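Local coordinates for putative uncharacterized protein PH0355 (Pyrococcus horikoshii, PDB 2Z0T) that is of unknown function but, as an ASCH-domain protein of the PUA superfamily, probably binds RNA, at residues Gly37-Phe42 and Lys48-Gly53. Sequence-based numbering, arbitrary orientation.
Sequences GDIIIF and KVKVKG
Two bends in the Lys50 chain, at chi2 and at chi3 (74°), curl it back along its partner strand, where CE presses on Ile39 CD1 at a tight 3.4 Å. Lys50 NZ then donates to Gly37 O (3.0 Å), approaching from above the carbonyl plane, 43° out of it; a water that donates to the same oxygen also accepts from NZ, closing a small ring. Lys48 sets off with CG opposite its own backbone N (chi1 -175°), which lodges that carbon between Ile39 CG2, 3.5 Å away, and Ile41 CD1. Lys48 and Ile41 run side by side; with Ile39 and Lys50 they occupy one face of the sheet. The backbones beneath form an antiparallel beta hairpin within the five-stranded mixed sheet of the PUA-like ASCH domain; strand 2-5 lies on the far side of 39-42, strand 100-107 beyond 47-57. Ile40 and Val49 form a hydrogen-bonded pair, with Ile40 N to Val49 O at 2.9 Å and a return bond from Val49 N. Ahead of Ile39 the backbone bonding carries on through Val51 N to Asp38 O and Gly37 N to Val51 O. On the buried face, Val49 CG2 lies 3.7 Å from Ile40 CB and meets Phe42 CE2 obliquely at 3.6 Å, while Ile40 CG2 sits over the centre of the Phe42 ring. Asp38 turns its carboxylate to Trp3 NE1 and the backbone nitrogens of Met1 and Lys35.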
loop_
_atom_site.group_PDB
_atom_site.type_symbol
_atom_site.label_atom_id
_atom_site.label_comp_id
_atom_site.label_asym_id
_atom_site.label_seq_id
_atom_site.Cartn_x
_atom_site.Cartn_y
_atom_site.Cartn_z
ATOM N N GLY A 37 -11.149 1.110 -9.903
ATOM C CA GLY A 37 -12.435 1.776 -10.014
ATOM C C GLY A 37 -13.003 2.046 -8.631
ATOM O O GLY A 37 -13.846 2.928 -8.455
ATOM N N ASP A 38 -12.548 1.276 -7.646
ATOM C CA ASP A 38 -13.002 1.448 -6.267
ATOM C C ASP A 38 -12.350 2.677 -5.655
ATOM O O ASP A 38 -11.398 3.227 -6.203
ATOM C CB ASP A 38 -12.628 0.237 -5.405
ATOM C CG ASP A 38 -13.445 -0.991 -5.723
ATOM O OD1 ASP A 38 -14.422 -0.883 -6.494
ATOM O OD2 ASP A 38 -13.107 -2.071 -5.188
ATOM N N ILE A 39 -12.864 3.084 -4.503
ATOM C CA ILE A 39 -12.344 4.229 -3.779
ATOM C C ILE A 39 -11.893 3.794 -2.389
ATOM O O ILE A 39 -12.526 2.942 -1.762
ATOM C CB ILE A 39 -13.426 5.325 -3.607
ATOM C CG1 ILE A 39 -13.830 5.879 -4.974
ATOM C CG2 ILE A 39 -12.914 6.432 -2.689
ATOM C CD1 ILE A 39 -12.676 6.460 -5.765
ATOM N N ILE A 40 -10.791 4.365 -1.916
ATOM C CA ILE A 40 -10.315 4.052 -0.576
ATOM C C ILE A 40 -10.320 5.319 0.269
ATOM O O ILE A 40 -9.793 6.353 -0.140
ATOM C CB ILE A 40 -8.888 3.456 -0.581
ATOM C CG1 ILE A 40 -8.900 2.082 -1.259
ATOM C CG2 ILE A 40 -8.377 3.314 0.855
ATOM C CD1 ILE A 40 -7.524 1.456 -1.397
ATOM N N ILE A 41 -10.950 5.237 1.436
ATOM C CA ILE A 41 -11.009 6.360 2.364
ATOM C C ILE A 41 -9.983 6.047 3.445
ATOM O O ILE A 41 -10.152 5.095 4.211
ATOM C CB ILE A 41 -12.405 6.486 3.018
ATOM C CG1 ILE A 41 -13.482 6.602 1.938
ATOM C CG2 ILE A 41 -12.441 7.702 3.939
ATOM C CD1 ILE A 41 -13.325 7.804 1.030
ATOM N N PHE A 42 -8.916 6.836 3.495
ATOM C CA PHE A 42 -7.844 6.623 4.467
ATOM C C PHE A 42 -7.986 7.421 5.760
ATOM O O PHE A 42 -8.382 8.584 5.749
ATOM C CB PHE A 42 -6.481 6.981 3.855
ATOM C CG PHE A 42 -5.938 5.956 2.899
ATOM C CD1 PHE A 42 -5.692 4.652 3.315
ATOM C CD2 PHE A 42 -5.616 6.316 1.590
ATOM C CE1 PHE A 42 -5.128 3.718 2.443
ATOM C CE2 PHE A 42 -5.051 5.387 0.710
ATOM C CZ PHE A 42 -4.807 4.089 1.141
ATOM N N LYS A 48 -8.724 10.627 0.427
ATOM C CA LYS A 48 -9.525 9.738 -0.403
ATOM C C LYS A 48 -8.743 9.498 -1.686
ATOM O O LYS A 48 -8.185 10.430 -2.257
ATOM C CB LYS A 48 -10.870 10.386 -0.738
ATOM C CG LYS A 48 -11.820 9.480 -1.496
ATOM C CD LYS A 48 -13.022 10.245 -2.036
ATOM C CE LYS A 48 -13.798 10.944 -0.932
ATOM N NZ LYS A 48 -14.997 11.640 -1.481
ATOM N N VAL A 49 -8.688 8.249 -2.134
ATOM C CA VAL A 49 -7.961 7.936 -3.357
ATOM C C VAL A 49 -8.753 7.004 -4.254
ATOM O O VAL A 49 -9.637 6.282 -3.794
ATOM C CB VAL A 49 -6.596 7.261 -3.058
ATOM C CG1 VAL A 49 -5.730 8.181 -2.208
ATOM C CG2 VAL A 49 -6.817 5.922 -2.356
ATOM N N LYS A 50 -8.432 7.042 -5.541
ATOM C CA LYS A 50 -9.066 6.174 -6.523
ATOM C C LYS A 50 -8.098 5.019 -6.757
ATOM O O LYS A 50 -6.887 5.234 -6.816
ATOM C CB LYS A 50 -9.287 6.926 -7.839
ATOM C CG LYS A 50 -9.661 6.029 -9.014
ATOM C CD LYS A 50 -11.049 5.406 -8.872
ATOM C CE LYS A 50 -12.144 6.432 -9.126
ATOM N NZ LYS A 50 -13.488 5.795 -9.215
ATOM N N VAL A 51 -8.626 3.803 -6.859
ATOM C CA VAL A 51 -7.793 2.625 -7.109
ATOM C C VAL A 51 -7.626 2.502 -8.617
ATOM O O VAL A 51 -8.610 2.344 -9.346
ATOM C CB VAL A 51 -8.454 1.338 -6.573
ATOM C CG1 VAL A 51 -7.594 0.118 -6.926
ATOM C CG2 VAL A 51 -8.631 1.434 -5.065
ATOM N N LYS A 52 -6.381 2.583 -9.081
ATOM C CA LYS A 52 -6.086 2.505 -10.507
ATOM C C LYS A 52 -5.536 1.149 -10.936
ATOM O O LYS A 52 -5.589 0.804 -12.117
ATOM C CB LYS A 52 -5.080 3.594 -10.893
ATOM C CG LYS A 52 -5.422 4.989 -10.377
ATOM C CD LYS A 52 -6.744 5.501 -10.911
ATOM C CE LYS A 52 -6.695 5.743 -12.407
ATOM N NZ LYS A 52 -7.955 6.376 -12.899
ATOM N N GLY A 53 -5.004 0.385 -9.982
ATOM C CA GLY A 53 -4.449 -0.916 -10.313
ATOM C C GLY A 53 -4.224 -1.800 -9.102
ATOM O O GLY A 53 -4.096 -1.306 -7.980
HETATM O O HOH W 1 -14.873 4.166 -10.801
#